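Local structure of membrane lipoprotein TpN32 (Treponema pallidum, 1XS5) at residues Met54-His59 / Asn79-Pro84; Val75-Val80 / Ala214-Leu219. The protein probably serves as a periplasmic-type binding lipoprotein that captures L-methionine, with the amino acid held in a pocket between two lobes. All blocks are in the same frame, centred on the assembly; numbering follows the deposited sequence.

Both contacts belong to the lobe built round the six-stranded mixed sheet, and their centres lie about 9 Å apart. Along the chain, strand 54-59 comes first, strand 74-82 follows after helix 60-70, and helix 210-219 comes nearly 130 residues later. Strand 74-82 is common to both: Val80 and His81 reach Phe56 of strand 54-59 past the intervening strand 198-203 in contact 1, while Val77, Gly78 and Val80 pack on helix 210-219 in contact 2. The contacts also touch through Phe56 CD2 and Leu219 CD1, 4.2 Å apart. Helix packing and methionine site thus meet on one strand: Val80 faces both Phe56 and the helix, and Glu83, just past the strand's end, reaches the ligand.

Contact 1: Met54-His59 / Asn79-Pro84. With MET (methionine), chain B.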
loop_
_atom_site.group_PDB
_atom_site.type_symbol
_atom_site.label_atom_id
_atom_site.label_comp_id
_atom_site.label_asym_id
_atom_site.label_seq_id
_atom_site.Cartn_x
_atom_site.Cartn_y
_atom_site.Cartn_z
ATOM N N MET A 54 -7.624 -15.704 0.090
ATOM C CA MET A 54 -7.083 -14.512 0.723
ATOM C C MET A 54 -6.418 -13.602 -0.273
ATOM O O MET A 54 -6.264 -13.954 -1.431
ATOM C CB MET A 54 -6.075 -14.925 1.813
ATOM C CG MET A 54 -4.865 -15.643 1.329
ATOM S SD MET A 54 -4.086 -16.827 2.590
ATOM C CE MET A 54 -4.483 -18.443 1.954
ATOM N N ASN A 55 -6.062 -12.398 0.164
ATOM C CA ASN A 55 -5.308 -11.535 -0.716
ATOM C C ASN A 55 -4.301 -10.798 0.092
ATOM O O ASN A 55 -4.397 -10.734 1.335
ATOM C CB ASN A 55 -6.153 -10.581 -1.606
ATOM C CG ASN A 55 -6.937 -9.527 -0.857
ATOM O OD1 ASN A 55 -6.464 -8.890 0.126
ATOM N ND2 ASN A 55 -8.165 -9.267 -1.366
ATOM N N PHE A 56 -3.282 -10.302 -0.602
ATOM C CA PHE A 56 -2.218 -9.600 0.111
ATOM C C PHE A 56 -1.745 -8.412 -0.723
ATOM O O PHE A 56 -0.863 -8.530 -1.587
ATOM C CB PHE A 56 -1.079 -10.600 0.402
ATOM C CG PHE A 56 0.118 -9.989 1.142
ATOM C CD1 PHE A 56 -0.066 -9.121 2.206
ATOM C CD2 PHE A 56 1.396 -10.319 0.797
ATOM C CE1 PHE A 56 1.041 -8.611 2.900
ATOM C CE2 PHE A 56 2.475 -9.816 1.489
ATOM C CZ PHE A 56 2.283 -8.968 2.529
ATOM N N PHE A 57 -2.339 -7.243 -0.474
ATOM C CA PHE A 57 -1.939 -6.052 -1.249
ATOM C C PHE A 57 -2.321 -4.701 -0.639
ATOM O O PHE A 57 -1.888 -3.683 -1.145
ATOM C CB PHE A 57 -2.605 -6.071 -2.632
ATOM C CG PHE A 57 -4.055 -5.615 -2.604
ATOM C CD1 PHE A 57 -5.065 -6.463 -2.150
ATOM C CD2 PHE A 57 -4.402 -4.333 -3.036
ATOM C CE1 PHE A 57 -6.415 -6.042 -2.140
ATOM C CE2 PHE A 57 -5.727 -3.897 -3.034
ATOM C CZ PHE A 57 -6.743 -4.755 -2.591
ATOM N N GLN A 58 -3.091 -4.695 0.459
ATOM C CA GLN A 58 -3.608 -3.442 0.978
ATOM C C GLN A 58 -3.388 -3.252 2.471
ATOM O O GLN A 58 -2.936 -4.180 3.157
ATOM C CB GLN A 58 -5.122 -3.418 0.727
ATOM C CG GLN A 58 -5.913 -4.381 1.713
ATOM C CD GLN A 58 -7.319 -4.807 1.222
ATOM O OE1 GLN A 58 -8.182 -3.992 0.982
ATOM N NE2 GLN A 58 -7.518 -6.087 1.089
ATOM N N HIS A 59 -3.751 -2.056 2.950
ATOM C CA HIS A 59 -3.684 -1.779 4.387
ATOM C C HIS A 59 -5.142 -1.748 4.941
ATOM O O HIS A 59 -6.106 -1.809 4.167
ATOM C CB HIS A 59 -2.921 -0.466 4.653
ATOM C CG HIS A 59 -3.297 0.669 3.755
ATOM N ND1 HIS A 59 -4.567 1.199 3.694
ATOM C CD2 HIS A 59 -2.542 1.421 2.928
ATOM C CE1 HIS A 59 -4.577 2.231 2.875
ATOM N NE2 HIS A 59 -3.355 2.387 2.398
ATOM N N ASN A 79 -1.043 -7.987 10.536
ATOM C CA ASN A 79 -0.157 -7.019 9.892
ATOM C C ASN A 79 1.090 -7.762 9.481
ATOM O O ASN A 79 1.609 -8.559 10.231
ATOM C CB ASN A 79 0.279 -5.905 10.848
ATOM C CG ASN A 79 -0.869 -5.130 11.364
ATOM O OD1 ASN A 79 -1.819 -4.830 10.628
ATOM N ND2 ASN A 79 -0.817 -4.802 12.640
ATOM N N VAL A 80 1.581 -7.474 8.290
ATOM C CA VAL A 80 2.763 -8.115 7.754
ATOM C C VAL A 80 3.961 -7.157 7.582
ATOM O O VAL A 80 5.102 -7.466 7.986
ATOM C CB VAL A 80 2.448 -8.737 6.349
ATOM C CG1 VAL A 80 3.664 -9.391 5.800
ATOM C CG2 VAL A 80 1.308 -9.784 6.466
ATOM N N HIS A 81 3.741 -6.019 6.928
ATOM C CA HIS A 81 4.840 -5.104 6.706
ATOM C C HIS A 81 4.340 -3.679 6.514
ATOM O O HIS A 81 3.145 -3.488 6.371
ATOM C CB HIS A 81 5.650 -5.531 5.481
ATOM C CG HIS A 81 4.984 -5.265 4.148
ATOM N ND1 HIS A 81 4.299 -6.234 3.446
ATOM C CD2 HIS A 81 4.966 -4.157 3.365
ATOM C CE1 HIS A 81 3.892 -5.733 2.286
ATOM N NE2 HIS A 81 4.284 -4.476 2.210
ATOM N N VAL A 82 5.268 -2.717 6.544
ATOM C CA VAL A 82 4.965 -1.291 6.355
ATOM C C VAL A 82 5.762 -0.824 5.132
ATOM O O VAL A 82 6.887 -1.266 4.934
ATOM C CB VAL A 82 5.353 -0.412 7.603
ATOM C CG1 VAL A 82 4.535 -0.847 8.838
ATOM C CG2 VAL A 82 6.861 -0.505 7.889
ATOM N N GLU A 83 5.159 0.015 4.279
ATOM C CA GLU A 83 5.816 0.528 3.059
ATOM C C GLU A 83 5.624 2.046 3.184
ATOM O O GLU A 83 4.555 2.553 2.798
ATOM C CB GLU A 83 4.991 0.115 1.841
ATOM C CG GLU A 83 5.430 -0.946 0.990
ATOM C CD GLU A 83 4.286 -1.337 0.031
ATOM O OE1 GLU A 83 3.771 -0.476 -0.717
ATOM O OE2 GLU A 83 3.895 -2.507 0.070
ATOM N N PRO A 84 6.616 2.779 3.696
ATOM C CA PRO A 84 6.418 4.225 3.821
ATOM C C PRO A 84 6.084 4.937 2.526
ATOM O O PRO A 84 6.681 4.694 1.451
ATOM C CB PRO A 84 7.743 4.734 4.422
ATOM C CG PRO A 84 8.329 3.495 5.119
ATOM C CD PRO A 84 7.984 2.395 4.107
HETATM N N MET B . 1.252 -1.384 -0.790
HETATM C CA MET B . 0.343 -0.185 -0.684
HETATM C C MET B . 0.797 0.840 0.378
HETATM O O MET B . 0.821 2.059 0.077
HETATM C CB MET B . -1.095 -0.632 -0.344
HETATM C CG MET B . -2.093 0.493 -0.517
HETATM S SD MET B . -3.795 0.053 -0.095
HETATM C CE MET B . -4.243 -0.840 -1.642
HETATM O OXT MET B . 1.119 0.408 1.507
#
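Phe56, with CG turned opposite its amide N (chi1 180°), extends its ring to Val80 and His81, and His81 meets it by tucking CG between its own N and carbonyl carbon (chi1 74°). Phe56 leads with CZ, which lies 3.6 Å from Val80 CG1, the two side chains approaching from opposite directions. The same CZ sits 3.5 Å from His81 ND1, at the edge of the imidazole and near its plane. The rings are almost perpendicular, at 86°, in an oblique pairing. His14 and Leu17 of helix 14-26 pack against both rings, so the group is buried.

Beyond this cluster the segments converge on bound methionine. Glu83 OE1 accepts a hydrogen bond from the ligand N at 2.7 Å; OE2, whose position is less certain, is 2.9 Å from its donor His81 NE2, which would help orient the carboxylate. His59 lays one imidazole face against the ligand sulfur, offset toward the rim, with NE2 3.4 Å from SD. That ring is held by ND1 to His62 N and NE2 to Asn112. Gln58 CB comes within 3.6 Å of the ligand CE, and the Phe57 ring approaches the same methyl obliquely. Strand ends and adjoining loops supplying ligand-binding groups at the inter-lobe cleft are characteristic of the periplasmic binding protein fold, here lined for methionine.

Contact 2: Val75-Val80 / Ala214-Leu219; sequences VSVGNV and AVLRAL
Leu216 and Leu219, one helical turn apart, supply the apolar contacts of helix 210-219 with the strand. Leu216 holds CG opposite its backbone N (chi1 172°) and spreads its two methyls along the strand. CD2 passes Val77 CG2 at 4.2 Å as the two side chains slide by each other in opposite directions. CD1 rests 3.9 Å from Gly78 CA, where the absence of a side chain lets the leucine settle directly against the main chain. Further along, Leu219 crosses Val80 at a slant, its CB 4.0 Å from Val80 CG1.

Methyl groups also meet backbone oxygens. Leu216 CD2 comes within 3.2 Å of Val77 O, a tight approach, while Val80 CG1 lies more loosely beside the carbonyl oxygen of Leu219.

The packing is that of an alpha/beta lobe, with a helix laid along one face of the mixed sheet. The local helix axis runs almost parallel to the strand, at 16°, and the axes approach to 9.0 Å. Ala218 and Leu219 also touch Ala21 of the neighbouring helix 14-26, and Val215 reaches Met54 on strand 54-59, so the helix bears on more than one element of the lobe.

Polar interactions shape the strand and link it through water to the helix. Ser76 OG accepts from Gly78 N at 3.0 Å, forming an ST turn just where Val77 and Gly78 bend the backbone. Gly78 itself, like Val77, is tied to Leu200 of the adjacent strand 198-203. Where strand and helix come together at Val80 and Leu219, one water bridges the segments, donating to Val80 O at 2.7 Å and to Leu219 O at 3.2 Å.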
loop_
_atom_site.group_PDB
_atom_site.type_symbol
_atom_site.label_atom_id
_atom_site.label_comp_id
_atom_site.label_asym_id
_atom_site.label_seq_id
_atom_site.Cartn_x
_atom_site.Cartn_y
_atom_site.Cartn_z
ATOM N N VAL A 75 -11.861 -8.973 6.491
ATOM C CA VAL A 75 -11.178 -8.736 7.757
ATOM C C VAL A 75 -9.705 -9.036 7.589
ATOM O O VAL A 75 -9.319 -9.862 6.764
ATOM C CB VAL A 75 -11.657 -9.656 8.908
ATOM C CG1 VAL A 75 -13.112 -9.357 9.278
ATOM C CG2 VAL A 75 -11.474 -11.092 8.516
ATOM N N SER A 76 -8.888 -8.337 8.361
ATOM C CA SER A 76 -7.452 -8.569 8.368
ATOM C C SER A 76 -7.143 -9.684 9.355
ATOM O O SER A 76 -7.718 -9.688 10.452
ATOM C CB SER A 76 -6.694 -7.345 8.887
ATOM O OG SER A 76 -5.358 -7.735 9.181
ATOM N N VAL A 77 -6.243 -10.601 9.013
ATOM C CA VAL A 77 -5.868 -11.631 9.973
ATOM C C VAL A 77 -4.493 -11.319 10.559
ATOM O O VAL A 77 -4.010 -12.033 11.432
ATOM C CB VAL A 77 -5.858 -13.066 9.371
ATOM C CG1 VAL A 77 -7.211 -13.371 8.777
ATOM C CG2 VAL A 77 -4.736 -13.229 8.334
ATOM N N GLY A 78 -3.878 -10.234 10.100
ATOM C CA GLY A 78 -2.593 -9.845 10.618
ATOM C C GLY A 78 -1.789 -8.835 9.818
ATOM O O GLY A 78 -1.857 -8.811 8.584
ATOM N N ASN A 79 -1.043 -7.987 10.536
ATOM C CA ASN A 79 -0.157 -7.019 9.892
ATOM C C ASN A 79 1.090 -7.762 9.481
ATOM O O ASN A 79 1.609 -8.559 10.231
ATOM C CB ASN A 79 0.279 -5.905 10.848
ATOM C CG ASN A 79 -0.869 -5.130 11.364
ATOM O OD1 ASN A 79 -1.819 -4.830 10.628
ATOM N ND2 ASN A 79 -0.817 -4.802 12.640
ATOM N N VAL A 80 1.581 -7.474 8.290
ATOM C CA VAL A 80 2.763 -8.115 7.754
ATOM C C VAL A 80 3.961 -7.157 7.582
ATOM O O VAL A 80 5.102 -7.466 7.986
ATOM C CB VAL A 80 2.448 -8.737 6.349
ATOM C CG1 VAL A 80 3.664 -9.391 5.800
ATOM C CG2 VAL A 80 1.308 -9.784 6.466
ATOM N N ALA A 214 -1.441 -20.548 8.459
ATOM C CA ALA A 214 -0.066 -20.947 8.097
ATOM C C ALA A 214 0.618 -19.951 7.170
ATOM O O ALA A 214 1.859 -19.741 7.184
ATOM C CB ALA A 214 -0.060 -22.357 7.434
ATOM N N VAL A 215 -0.186 -19.363 6.299
ATOM C CA VAL A 215 0.372 -18.397 5.375
ATOM C C VAL A 215 0.766 -17.188 6.204
ATOM O O VAL A 215 1.853 -16.660 6.031
ATOM C CB VAL A 215 -0.651 -18.041 4.293
ATOM C CG1 VAL A 215 -0.177 -16.812 3.463
ATOM C CG2 VAL A 215 -0.795 -19.276 3.375
ATOM N N LEU A 216 -0.102 -16.811 7.132
ATOM C CA LEU A 216 0.176 -15.654 7.999
ATOM C C LEU A 216 1.459 -15.855 8.793
ATOM O O LEU A 216 2.290 -14.951 8.879
ATOM C CB LEU A 216 -0.971 -15.434 8.979
ATOM C CG LEU A 216 -0.748 -14.373 10.071
ATOM C CD1 LEU A 216 -0.667 -12.979 9.446
ATOM C CD2 LEU A 216 -1.904 -14.468 11.119
ATOM N N ARG A 217 1.627 -17.054 9.365
ATOM C CA ARG A 217 2.804 -17.332 10.181
ATOM C C ARG A 217 4.036 -17.236 9.338
ATOM O O ARG A 217 5.070 -16.753 9.779
ATOM C CB ARG A 217 2.726 -18.731 10.833
ATOM C CG ARG A 217 1.723 -18.845 11.982
ATOM C CD ARG A 217 1.961 -20.135 12.795
ATOM N NE ARG A 217 1.853 -21.331 11.951
ATOM C CZ ARG A 217 0.701 -21.923 11.642
ATOM N NH1 ARG A 217 -0.444 -21.441 12.116
ATOM N NH2 ARG A 217 0.682 -22.986 10.849
ATOM N N ALA A 218 3.922 -17.683 8.100
ATOM C CA ALA A 218 5.058 -17.646 7.191
ATOM C C ALA A 218 5.379 -16.220 6.752
ATOM O O ALA A 218 6.565 -15.842 6.553
ATOM C CB ALA A 218 4.737 -18.525 5.946
ATOM N N LEU A 219 4.335 -15.404 6.585
ATOM C CA LEU A 219 4.608 -14.029 6.130
ATOM C C LEU A 219 5.238 -13.220 7.268
ATOM O O LEU A 219 6.037 -12.312 7.039
ATOM C CB LEU A 219 3.314 -13.368 5.619
ATOM C CG LEU A 219 2.877 -13.841 4.203
ATOM C CD1 LEU A 219 1.527 -13.250 3.843
ATOM C CD2 LEU A 219 3.894 -13.417 3.195
HETATM O O HOH W 1 6.735 -9.577 8.457
#